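Local atomic coordinates of aminotransferase TlmJ (Streptoalloteichus hindustanus, PDB entry 5UID), a protein that probably catalyses transamination with the help of pyridoxal 5'-phosphate, as a member of the DegT/DnrJ/EryC1 aminotransferase family. Residues Q11-E16 and L259-E264; R23-S28 and G34-V39; A45-V50 and A162-V167; V131-Y134 and D140-A143; A208-S213 and E237-G242. One frame throughout, in Å; residues are numbered along the deposited sequence.

Interaction 1. Residues Q11-E16 and L259-E264. With SO4 (sulfate ion), chain I.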
# COMPACT_ATOMS: atom_id res chain seq x y z
N GLN A 11 5.39 12.12 16.41
CA GLN A 11 6.72 12.13 15.81
C GLN A 11 7.41 10.79 16.01
O GLN A 11 7.48 10.28 17.14
CB GLN A 11 7.57 13.26 16.41
CG GLN A 11 8.91 13.42 15.72
CD GLN A 11 9.62 14.69 16.14
OE1 GLN A 11 8.98 15.71 16.42
NE2 GLN A 11 10.95 14.64 16.17
N PRO A 12 7.91 10.17 14.95
CA PRO A 12 8.65 8.92 15.09
C PRO A 12 10.12 9.17 15.41
O PRO A 12 10.65 10.27 15.25
CB PRO A 12 8.50 8.26 13.71
CG PRO A 12 8.41 9.42 12.78
CD PRO A 12 7.71 10.54 13.53
N THR A 13 10.78 8.11 15.88
CA THR A 13 12.22 8.14 16.17
C THR A 13 12.88 6.97 15.46
O THR A 13 12.84 5.83 15.95
CB THR A 13 12.50 8.10 17.68
OG1 THR A 13 11.83 6.98 18.27
CG2 THR A 13 12.03 9.39 18.35
N LEU A 14 13.47 7.24 14.30
CA LEU A 14 14.25 6.26 13.56
C LEU A 14 15.64 6.81 13.33
O LEU A 14 15.80 7.98 12.94
CB LEU A 14 13.58 5.92 12.22
CG LEU A 14 12.37 4.97 12.25
CD1 LEU A 14 11.12 5.63 12.84
CD2 LEU A 14 12.07 4.44 10.86
N GLY A 15 16.66 5.99 13.58
CA GLY A 15 18.03 6.45 13.51
C GLY A 15 19.02 5.45 12.94
O GLY A 15 18.72 4.76 11.96
N GLU A 16 20.19 5.34 13.58
CA GLU A 16 21.28 4.54 13.02
C GLU A 16 20.93 3.06 12.98
O GLU A 16 21.27 2.37 12.01
CB GLU A 16 22.56 4.77 13.81
CG GLU A 16 23.17 6.15 13.62
CD GLU A 16 23.71 6.38 12.21
OE1 GLU A 16 23.91 5.39 11.48
OE2 GLU A 16 23.94 7.55 11.85
N LEU A 259 10.45 -2.70 16.96
CA LEU A 259 9.81 -3.55 17.96
C LEU A 259 10.72 -3.75 19.17
O LEU A 259 10.25 -3.72 20.32
CB LEU A 259 9.43 -4.89 17.34
CG LEU A 259 8.68 -5.87 18.24
CD1 LEU A 259 7.46 -5.20 18.86
CD2 LEU A 259 8.27 -7.11 17.46
N ARG A 260 12.02 -3.94 18.94
CA ARG A 260 12.94 -4.09 20.07
C ARG A 260 13.05 -2.80 20.88
O ARG A 260 13.30 -2.86 22.09
CB ARG A 260 14.33 -4.51 19.57
CG ARG A 260 14.42 -5.97 19.16
CD ARG A 260 15.85 -6.35 18.81
NE ARG A 260 16.28 -5.80 17.53
CZ ARG A 260 16.18 -6.44 16.37
NH1 ARG A 260 15.66 -7.67 16.33
NH2 ARG A 260 16.59 -5.87 15.25
N ARG A 261 12.86 -1.65 20.23
CA ARG A 261 12.90 -0.36 20.91
C ARG A 261 11.55 0.04 21.49
O ARG A 261 11.49 1.01 22.26
CB ARG A 261 13.38 0.73 19.94
CG ARG A 261 14.77 0.50 19.37
CD ARG A 261 15.17 1.63 18.43
NE ARG A 261 15.30 2.90 19.13
CZ ARG A 261 15.45 4.08 18.53
NH1 ARG A 261 15.50 4.15 17.21
NH2 ARG A 261 15.56 5.18 19.25
N LEU A 262 10.48 -0.67 21.14
CA LEU A 262 9.13 -0.28 21.57
C LEU A 262 9.00 -0.14 23.08
O LEU A 262 8.42 0.87 23.52
CB LEU A 262 8.11 -1.27 21.01
CG LEU A 262 6.64 -1.03 21.39
CD1 LEU A 262 6.18 0.34 20.94
CD2 LEU A 262 5.75 -2.12 20.82
N PRO A 263 9.47 -1.07 23.91
CA PRO A 263 9.35 -0.86 25.37
C PRO A 263 9.98 0.45 25.84
O PRO A 263 9.40 1.13 26.70
CB PRO A 263 10.07 -2.08 25.96
CG PRO A 263 9.93 -3.13 24.92
CD PRO A 263 10.04 -2.40 23.61
N GLU A 264 11.13 0.82 25.28
CA GLU A 264 11.76 2.08 25.66
C GLU A 264 10.94 3.28 25.19
O GLU A 264 10.86 4.29 25.89
CB GLU A 264 13.18 2.15 25.11
CG GLU A 264 14.05 3.22 25.75
CD GLU A 264 13.92 4.57 25.06
OE1 GLU A 264 13.61 4.60 23.85
OE2 GLU A 264 14.12 5.60 25.74
S SO4 I . 20.00 7.27 16.76
O1 SO4 I . 18.61 6.84 16.73
O2 SO4 I . 20.82 6.23 17.38
O3 SO4 I . 20.11 8.50 17.54
O4 SO4 I . 20.47 7.52 15.40

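Interaction 2. Residues R23-S28 and G34-V39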
# COMPACT_ATOMS: atom_id res chain seq x y z
N ARG A 23 20.38 -0.77 5.33
CA ARG A 23 21.62 -0.94 4.59
C ARG A 23 21.83 -2.40 4.18
O ARG A 23 22.13 -2.69 3.02
CB ARG A 23 22.81 -0.45 5.43
CG ARG A 23 24.14 -0.47 4.69
CD ARG A 23 25.31 -0.11 5.59
NE ARG A 23 25.16 1.21 6.20
CZ ARG A 23 25.01 1.42 7.50
NH1 ARG A 23 24.99 0.40 8.35
NH2 ARG A 23 24.88 2.66 7.97
N GLU A 24 21.66 -3.33 5.13
CA GLU A 24 21.91 -4.73 4.80
C GLU A 24 20.81 -5.32 3.92
O GLU A 24 21.07 -6.24 3.15
CB GLU A 24 22.09 -5.55 6.08
CG GLU A 24 20.88 -5.67 6.97
CD GLU A 24 21.18 -6.42 8.26
OE1 GLU A 24 22.26 -6.19 8.85
OE2 GLU A 24 20.34 -7.25 8.67
N VAL A 25 19.59 -4.79 4.01
CA VAL A 25 18.55 -5.19 3.06
C VAL A 25 18.91 -4.72 1.66
O VAL A 25 18.77 -5.47 0.69
CB VAL A 25 17.18 -4.65 3.51
CG1 VAL A 25 16.13 -4.95 2.45
CG2 VAL A 25 16.77 -5.27 4.83
N PHE A 26 19.38 -3.47 1.53
CA PHE A 26 19.83 -2.98 0.23
C PHE A 26 20.95 -3.85 -0.34
O PHE A 26 20.95 -4.18 -1.53
CB PHE A 26 20.30 -1.53 0.33
CG PHE A 26 19.19 -0.52 0.43
CD1 PHE A 26 17.86 -0.93 0.43
CD2 PHE A 26 19.47 0.83 0.52
CE1 PHE A 26 16.84 0.00 0.52
CE2 PHE A 26 18.46 1.76 0.61
CZ PHE A 26 17.14 1.35 0.60
N ALA A 27 21.91 -4.23 0.51
CA ALA A 27 23.04 -5.03 0.04
C ALA A 27 22.61 -6.43 -0.37
O ALA A 27 23.20 -7.01 -1.28
CB ALA A 27 24.12 -5.09 1.12
N SER A 28 21.59 -6.99 0.29
CA SER A 28 21.15 -8.34 -0.04
C SER A 28 20.50 -8.42 -1.41
O SER A 28 20.43 -9.51 -1.99
CB SER A 28 20.16 -8.84 1.01
OG SER A 28 18.88 -8.26 0.80
N GLY A 34 10.18 -11.22 1.86
CA GLY A 34 11.11 -12.32 1.97
C GLY A 34 11.36 -12.74 3.40
O GLY A 34 10.47 -12.72 4.25
N PRO A 35 12.60 -13.14 3.69
CA PRO A 35 12.91 -13.63 5.05
C PRO A 35 12.74 -12.58 6.14
O PRO A 35 12.42 -12.94 7.28
CB PRO A 35 14.37 -14.08 4.93
CG PRO A 35 14.92 -13.33 3.76
CD PRO A 35 13.77 -13.19 2.80
N ARG A 36 12.93 -11.29 5.83
CA ARG A 36 12.78 -10.27 6.85
C ARG A 36 11.32 -10.08 7.24
O ARG A 36 11.02 -9.80 8.41
CB ARG A 36 13.37 -8.94 6.38
CG ARG A 36 14.78 -9.06 5.81
CD ARG A 36 15.74 -9.67 6.82
NE ARG A 36 16.29 -8.66 7.71
CZ ARG A 36 17.48 -8.08 7.54
NH1 ARG A 36 18.23 -8.41 6.50
NH2 ARG A 36 17.91 -7.18 8.41
N THR A 37 10.39 -10.23 6.29
CA THR A 37 8.97 -10.18 6.62
C THR A 37 8.58 -11.35 7.52
O THR A 37 7.79 -11.18 8.45
CB THR A 37 8.14 -10.18 5.34
OG1 THR A 37 8.43 -8.99 4.59
CG2 THR A 37 6.64 -10.21 5.67
N LYS A 38 9.14 -12.53 7.26
CA LYS A 38 8.85 -13.69 8.11
C LYS A 38 9.38 -13.47 9.52
O LYS A 38 8.73 -13.85 10.50
CB LYS A 38 9.45 -14.95 7.48
CG LYS A 38 9.03 -16.24 8.17
CD LYS A 38 9.64 -17.46 7.49
CE LYS A 38 9.30 -18.74 8.23
NZ LYS A 38 9.91 -19.94 7.60
N VAL A 39 10.56 -12.86 9.65
CA VAL A 39 11.13 -12.61 10.97
C VAL A 39 10.28 -11.59 11.73
O VAL A 39 9.99 -11.77 12.91
CB VAL A 39 12.59 -12.16 10.84
CG1 VAL A 39 13.09 -11.57 12.15
CG2 VAL A 39 13.47 -13.34 10.42

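Interaction 3. Residues A45-V50 and A162-V167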
# COMPACT_ATOMS: atom_id res chain seq x y z
N ALA A 45 4.33 -11.54 16.47
CA ALA A 45 3.47 -12.57 17.07
C ALA A 45 3.90 -12.89 18.49
O ALA A 45 3.05 -13.06 19.38
CB ALA A 45 3.48 -13.83 16.21
N GLU A 46 5.21 -12.98 18.73
CA GLU A 46 5.69 -13.18 20.10
C GLU A 46 5.35 -11.99 20.98
O GLU A 46 4.99 -12.16 22.15
CB GLU A 46 7.20 -13.43 20.09
CG GLU A 46 7.81 -13.59 21.47
CD GLU A 46 9.32 -13.74 21.43
OE1 GLU A 46 9.87 -13.88 20.32
OE2 GLU A 46 9.95 -13.72 22.51
N HIS A 47 5.45 -10.77 20.43
CA HIS A 47 5.06 -9.58 21.17
C HIS A 47 3.59 -9.64 21.59
O HIS A 47 3.23 -9.24 22.70
CB HIS A 47 5.33 -8.34 20.32
CG HIS A 47 4.77 -7.07 20.90
ND1 HIS A 47 5.31 -6.47 22.01
CD2 HIS A 47 3.74 -6.30 20.50
CE1 HIS A 47 4.62 -5.37 22.29
NE2 HIS A 47 3.66 -5.25 21.38
N LEU A 48 2.73 -10.16 20.71
CA LEU A 48 1.31 -10.29 21.02
C LEU A 48 1.01 -11.52 21.87
O LEU A 48 -0.09 -11.60 22.44
CB LEU A 48 0.49 -10.37 19.73
CG LEU A 48 0.54 -9.14 18.83
CD1 LEU A 48 -0.28 -9.38 17.58
CD2 LEU A 48 0.05 -7.91 19.59
N GLY A 49 1.94 -12.46 21.97
CA GLY A 49 1.66 -13.70 22.67
C GLY A 49 0.79 -14.67 21.89
O GLY A 49 0.02 -15.41 22.50
N VAL A 50 0.89 -14.67 20.56
CA VAL A 50 0.11 -15.54 19.70
C VAL A 50 1.06 -16.31 18.79
O VAL A 50 2.27 -16.09 18.79
CB VAL A 50 -0.93 -14.77 18.87
CG1 VAL A 50 -1.92 -14.06 19.78
CG2 VAL A 50 -0.24 -13.78 17.94
N ALA A 162 -2.80 1.14 20.11
CA ALA A 162 -2.46 0.30 21.26
C ALA A 162 -1.50 -0.82 20.84
O ALA A 162 -1.77 -2.00 21.03
CB ALA A 162 -3.73 -0.27 21.87
N VAL A 163 -0.35 -0.43 20.28
CA VAL A 163 0.61 -1.42 19.82
C VAL A 163 1.27 -2.16 20.98
O VAL A 163 1.78 -3.27 20.79
CB VAL A 163 1.67 -0.76 18.92
CG1 VAL A 163 2.68 0.03 19.76
CG2 VAL A 163 2.37 -1.80 18.05
N ALA A 164 1.25 -1.59 22.19
CA ALA A 164 1.84 -2.23 23.36
C ALA A 164 0.88 -2.31 24.54
O ALA A 164 1.30 -2.66 25.65
CB ALA A 164 3.12 -1.50 23.79
N SER A 165 -0.40 -2.00 24.33
CA SER A 165 -1.37 -2.00 25.42
C SER A 165 -1.84 -3.41 25.73
O SER A 165 -1.91 -4.27 24.86
CB SER A 165 -2.56 -1.11 25.07
OG SER A 165 -2.12 0.16 24.62
N GLN A 166 -2.15 -3.64 27.01
CA GLN A 166 -2.56 -4.96 27.47
C GLN A 166 -3.68 -4.84 28.50
O GLN A 166 -3.82 -3.81 29.17
CB GLN A 166 -1.39 -5.74 28.08
CG GLN A 166 -0.29 -6.12 27.10
CD GLN A 166 0.84 -6.88 27.76
OE1 GLN A 166 0.91 -6.98 28.98
NE2 GLN A 166 1.75 -7.41 26.94
N VAL A 167 -4.46 -5.91 28.61
CA VAL A 167 -5.44 -6.08 29.68
C VAL A 167 -5.15 -7.42 30.34
O VAL A 167 -5.26 -8.47 29.69
CB VAL A 167 -6.89 -6.06 29.16
CG1 VAL A 167 -7.85 -6.38 30.29
CG2 VAL A 167 -7.21 -4.71 28.58
O HOH W 1 1.78 -6.87 23.99

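Interaction 4. Residues V131-Y134 and D140-A143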
# COMPACT_ATOMS: atom_id res chain seq x y z
N VAL A 131 -13.80 -1.71 16.97
CA VAL A 131 -13.50 -0.84 18.09
C VAL A 131 -12.01 -0.52 18.06
O VAL A 131 -11.20 -1.29 17.53
CB VAL A 131 -13.91 -1.48 19.44
CG1 VAL A 131 -12.93 -2.57 19.84
CG2 VAL A 131 -14.04 -0.42 20.52
N LEU A 132 -11.65 0.64 18.60
CA LEU A 132 -10.26 1.00 18.83
C LEU A 132 -10.03 1.15 20.33
O LEU A 132 -10.93 0.98 21.14
CB LEU A 132 -9.87 2.27 18.06
CG LEU A 132 -10.70 3.55 18.15
CD1 LEU A 132 -10.44 4.33 19.43
CD2 LEU A 132 -10.43 4.42 16.93
N HIS A 133 -8.79 1.48 20.68
CA HIS A 133 -8.37 1.63 22.08
C HIS A 133 -7.85 3.06 22.22
O HIS A 133 -6.64 3.29 22.09
CB HIS A 133 -7.31 0.59 22.45
CG HIS A 133 -7.57 -0.77 21.88
ND1 HIS A 133 -7.01 -1.19 20.69
CD2 HIS A 133 -8.34 -1.79 22.32
CE1 HIS A 133 -7.41 -2.42 20.43
NE2 HIS A 133 -8.22 -2.81 21.41
N TYR A 134 -8.75 4.00 22.49
CA TYR A 134 -8.44 5.41 22.33
C TYR A 134 -7.22 5.81 23.15
O TYR A 134 -7.18 5.60 24.37
CB TYR A 134 -9.64 6.28 22.72
CG TYR A 134 -9.39 7.74 22.39
CD1 TYR A 134 -9.69 8.24 21.13
CD2 TYR A 134 -8.83 8.60 23.33
CE1 TYR A 134 -9.45 9.57 20.82
CE2 TYR A 134 -8.59 9.92 23.02
CZ TYR A 134 -8.90 10.40 21.77
OH TYR A 134 -8.66 11.72 21.46
N ASP A 140 -13.36 -0.49 27.63
CA ASP A 140 -14.28 -1.58 27.96
C ASP A 140 -14.11 -2.78 27.03
O ASP A 140 -15.08 -3.46 26.70
CB ASP A 140 -15.71 -1.07 27.92
CG ASP A 140 -16.62 -1.80 28.90
OD1 ASP A 140 -16.09 -2.46 29.82
OD2 ASP A 140 -17.85 -1.72 28.74
N LEU A 141 -12.87 -3.06 26.61
CA LEU A 141 -12.62 -4.06 25.58
C LEU A 141 -13.11 -5.44 25.99
O LEU A 141 -13.67 -6.18 25.17
CB LEU A 141 -11.13 -4.10 25.25
CG LEU A 141 -10.69 -5.18 24.26
CD1 LEU A 141 -11.38 -5.01 22.91
CD2 LEU A 141 -9.18 -5.17 24.10
N VAL A 142 -12.92 -5.82 27.26
CA VAL A 142 -13.27 -7.17 27.69
C VAL A 142 -14.78 -7.37 27.63
O VAL A 142 -15.27 -8.38 27.11
CB VAL A 142 -12.72 -7.44 29.10
CG1 VAL A 142 -13.26 -8.77 29.64
CG2 VAL A 142 -11.20 -7.46 29.08
N ALA A 143 -15.55 -6.42 28.17
CA ALA A 143 -17.00 -6.54 28.13
C ALA A 143 -17.52 -6.46 26.69
O ALA A 143 -18.49 -7.14 26.34
CB ALA A 143 -17.65 -5.47 29.00

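Interaction 5. Residues A208-S213 and E237-G242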
# COMPACT_ATOMS: atom_id res chain seq x y z
N ALA A 208 -6.35 -14.63 4.21
CA ALA A 208 -5.86 -13.26 4.13
C ALA A 208 -4.55 -13.19 3.36
O ALA A 208 -4.34 -12.25 2.59
CB ALA A 208 -5.69 -12.69 5.54
N ARG A 209 -3.66 -14.16 3.56
CA ARG A 209 -2.39 -14.16 2.85
C ARG A 209 -2.60 -14.25 1.35
O ARG A 209 -1.92 -13.56 0.58
CB ARG A 209 -1.51 -15.32 3.34
CG ARG A 209 -1.01 -15.16 4.75
CD ARG A 209 -0.10 -16.31 5.17
NE ARG A 209 0.46 -16.09 6.50
CZ ARG A 209 -0.07 -16.56 7.62
NH1 ARG A 209 -1.17 -17.31 7.58
NH2 ARG A 209 0.51 -16.30 8.79
N LYS A 210 -3.54 -15.09 0.91
CA LYS A 210 -3.82 -15.20 -0.52
C LYS A 210 -4.49 -13.95 -1.05
O LYS A 210 -4.10 -13.41 -2.09
CB LYS A 210 -4.68 -16.44 -0.79
CG LYS A 210 -3.93 -17.76 -0.69
CD LYS A 210 -4.89 -18.94 -0.72
CE LYS A 210 -5.83 -18.87 -1.91
NZ LYS A 210 -6.82 -19.98 -1.91
N LEU A 211 -5.51 -13.46 -0.33
CA LEU A 211 -6.22 -12.26 -0.78
C LEU A 211 -5.29 -11.06 -0.85
O LEU A 211 -5.37 -10.25 -1.78
CB LEU A 211 -7.40 -11.98 0.15
CG LEU A 211 -8.29 -10.80 -0.25
CD1 LEU A 211 -8.89 -11.02 -1.63
CD2 LEU A 211 -9.39 -10.59 0.78
N ALA A 212 -4.38 -10.92 0.12
CA ALA A 212 -3.41 -9.83 0.09
C ALA A 212 -2.43 -9.97 -1.07
O ALA A 212 -1.87 -8.96 -1.51
CB ALA A 212 -2.64 -9.76 1.41
N SER A 213 -2.22 -11.18 -1.58
CA SER A 213 -1.35 -11.42 -2.72
C SER A 213 -2.15 -11.60 -4.00
O SER A 213 -1.99 -12.59 -4.72
CB SER A 213 -0.45 -12.62 -2.46
OG SER A 213 0.52 -12.33 -1.48
N GLU A 237 -3.42 -19.65 -10.32
CA GLU A 237 -4.86 -19.54 -10.38
C GLU A 237 -5.31 -18.37 -9.51
O GLU A 237 -4.61 -17.96 -8.58
CB GLU A 237 -5.55 -20.83 -9.93
N VAL A 238 -6.49 -17.84 -9.82
CA VAL A 238 -7.04 -16.68 -9.12
C VAL A 238 -8.30 -17.12 -8.39
O VAL A 238 -9.27 -17.57 -9.02
CB VAL A 238 -7.34 -15.53 -10.09
CG1 VAL A 238 -8.02 -14.38 -9.36
CG2 VAL A 238 -6.05 -15.05 -10.76
N THR A 239 -8.29 -17.00 -7.06
CA THR A 239 -9.43 -17.35 -6.22
C THR A 239 -10.20 -16.13 -5.73
O THR A 239 -11.27 -16.30 -5.14
CB THR A 239 -8.96 -18.17 -5.01
OG1 THR A 239 -8.16 -17.35 -4.15
CG2 THR A 239 -8.14 -19.37 -5.46
N ALA A 240 -9.67 -14.93 -5.94
CA ALA A 240 -10.33 -13.70 -5.54
C ALA A 240 -9.68 -12.55 -6.29
O ALA A 240 -8.47 -12.57 -6.54
CB ALA A 240 -10.23 -13.48 -4.02
N PHE A 241 -10.49 -11.57 -6.67
CA PHE A 241 -10.00 -10.40 -7.41
C PHE A 241 -9.31 -9.42 -6.47
O PHE A 241 -9.71 -8.26 -6.31
CB PHE A 241 -11.15 -9.75 -8.17
CG PHE A 241 -11.87 -10.69 -9.11
CD1 PHE A 241 -11.16 -11.50 -9.98
CD2 PHE A 241 -13.25 -10.77 -9.10
CE1 PHE A 241 -11.82 -12.36 -10.84
CE2 PHE A 241 -13.92 -11.63 -9.95
CZ PHE A 241 -13.20 -12.43 -10.82
N GLY A 242 -8.25 -9.90 -5.83
CA GLY A 242 -7.61 -9.14 -4.78
C GLY A 242 -6.64 -8.09 -5.30
O GLY A 242 -6.10 -8.18 -6.40

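Interaction 1. Residues Q11-E16 and L259-E264
R261 reaches from helix 249-280 to the main chain that leads into helix 16-28, and its NH1 stops 3.4 Å from T13 O. The angle there is too poor for a hydrogen bond, and the carbonyl oxygen lies oblique to the guanidinium; T13 O is instead bonded by the side-chain amide of Q258. G15 N sits at the guanidinium edge, near its plane, 4.2 Å from R261 NH1. The arginine chain runs out straight as far as CD and then turns (chi3 65°), which swings its end up to T13 and G15. Its real polar mate is E18, whose OE2 forms a salt bridge with NH1 while OE1 accepts from G15 N. G15 is the N-cap residue, so this bond resembles one half of a capping box, glycine having no side chain for the other half. At the start of helix 16-28, E16 N donates to O4 of a sulfate ion at 2.9 Å (N-H...O 148°), and G15 CA approaches the same O4 to 3.3 Å. The sulfate probably came from the crystallisation liquor. Further out, E16 OE2 pairs with R23 of the second subunit. A helix start with an arginine beside it is likely to favour anions: E18 supplies the protein's own, and the sulfate is held by E16 N, its O1 lying 4.1 Å from R261 NH1 and not bonded to it.

Interaction 2. Residues R23-S28 and G34-V39
The carbonyl oxygen of V25, whose side chain meets R36 across the contact, is gripped twice from S28. S28 OG donates to V25 O at 2.8 Å, tilted somewhat from the carbonyl plane, and S28 N adds a weak bond; the hydroxyl also bonds to W30 N just beyond the helix. Across the gap, bends of the R36 side chain at chi2 and chi3 (-58° and -85°) bring its guanidinium alongside E24 and V25. V25 CG2 rests over one face of that group, 3.8 Å from R36 NH1 and offset toward the rim. E24 comes to the edge: its OE2 forms a salt bridge with R36 NH2, modelled at 2.4 Å, a length too short to be trusted although the pairing itself is plain. One oxygen does the gripping, since E24 OE1 lies 4.5 Å from R36 NH2. The carboxylate and guanidinium planes stand 64° apart. Replacing R36 with an alanine would probably leave E24 without its charge partner and uncover the methyl of V25 that the guanidinium now shields. The two helices follow each other in the chain, joined by a short loop. G34 is at the N-cap position of helix 35-48, whose first turn is tied to helix 249-280 by D249 bonds to G34 N, R36 N and T37 OG1. V25 also packs on V250 of the cofactor pocket and on S253 of that helix, while F26 packs against L14 of the second subunit.

Interaction 3. Residues A45-V50 and A162-V167
H47, in the last turn of helix 35-48, reaches the loop at V163 with its ring. CG stands anti to the backbone N (chi1 171°), which sends the imidazole out from the helix flank, and NE2 donates to V163 O at 2.8 Å. The bond is nearly straight (164° at the hydrogen) and lies both in the ring plane and in the carbonyl plane of V163, so the ring is fixed in rotation by one edge. Beside it, A164 CA approaches the same edge, 4.0 Å from H47 NE2. The backbone of H47 makes a second link: a water donates to H47 O at 3.1 Å and accepts from Q166 NE2 at 3.0 Å, and it lies above one face of the imidazole, toward the rim. A phenylalanine here would probably leave V163 O without its donor and set the ring free to turn. L48 follows, packing on W181 of the central sheet, which V163 also touches. The helix then closes in a Schellman motif: G49, with positive phi, is the C-prime residue, V50 N bonds to A45 O at 2.9 Å, and G49 N bonds weakly to E46 O. By this reversal the chain heads for strand 55-58, where V50 and A45 both lie on V55. Across the contact, the loop is held where S165 OG bonds to S299 OG and to G136 O, one step ahead of the short strand 166-167.

Interaction 4. Residues V131-Y134 and D140-A143
H133 and L141 face each other where strand 126-132 gives way to loop and helix 141-151 begins, their CA atoms 7.9 Å apart. The forked end of L141 makes the contact. With CG anti to its own backbone N (chi1 175°), the leucine projects off the first turn of the helix. CD2 comes up against the imidazole of H133, 3.7 Å from H133 NE2 and 3.9 Å from H133 CD2, on a slant that is neither over the face nor at the edge. CD1 touches both neighbours: it lies 4.1 Å from H133 NE2 and meets V131 CG1 at 4.2 Å in a plain apolar touch. The leucine thereby bridges V131 and H133, with L132 between them pointing away. The NE2 of H133 is engaged elsewhere: it is hydrogen-bonded to E157 OE2 on the next strand, 155-158, which probably holds the ring that the leucine leans on. D140 occupies the N-cap position, but its carboxylate makes no capping bond and instead accepts from A115 N through OD2. Strand 126-132, helix 141-151 and strand 155-158 form a beta-alpha-beta unit, the two strands lying side by side and parallel. The chemistry is accordingly divided: between these two segments the contact is van der Waals only, while the buried imidazole nitrogen beside the methyl has its polar needs met by a glutamate of the adjoining strand.

Interaction 5. Residues A208-S213 and E237-G242
L211 and A240 make the apolar part of this contact. L211 CD1 lies 3.7 Å from A240 CB and 3.9 Å from G242 CA, so a single methyl of the leucine touches both residues on either side of F241. With CG anti to the backbone N (chi1 -176°), the leucine brings its end up against segment 237-242, and L211 also packs on L67, E70 and L71 of helix 61-72. G242 comes close because it lacks a side chain: a CB there would point at the helix and run into L211 O. The polar-looking part is K210 over T239, their side chains crossing at about a right angle. K210 CE stands 3.6 Å from T239 OG1 and K210 NZ 3.7 Å from it, contacts that no bond supports; the threonine hydroxyl is hydrogen-bonded to G215 O instead. Backbone bonds set the shape of the chain. F241 is the centre of an inverse gamma turn, with G242 N bonding weakly to A240 O at 2.8 Å; F241 points away from the helix, and its side chain packs on A95 of the second subunit. G242 O accepts from N92 ND2, also of the second subunit. The chemistry is therefore shape-fitting at the surface: with van der Waals contact alone joining these two segments, the path of 237-242 probably depends more on its own turn and on the bonds it makes elsewhere.

How the interactions relate
Interaction 4 is the buried one, an apolar seat inside a beta-alpha-beta unit, whereas interaction 5 lies at the surface and the other three are partly buried. Interactions 1 and 2 rest on arginine-glutamate pairing, in interaction 1 with E18 outside the segments, whereas surface interaction 5 has only van der Waals contact; all three touch the second subunit. Interactions 2 and 3 share helix 35-48, one at its start and the other at its end, with centres about 24 Å apart. Interaction 3 touches both 1 and 4: L262 of interaction 1 packs on H47, V163 and A164, while A162 and V167 meet H133 and V142 of interaction 4, linking helix 249-280 to the beta-alpha-beta unit.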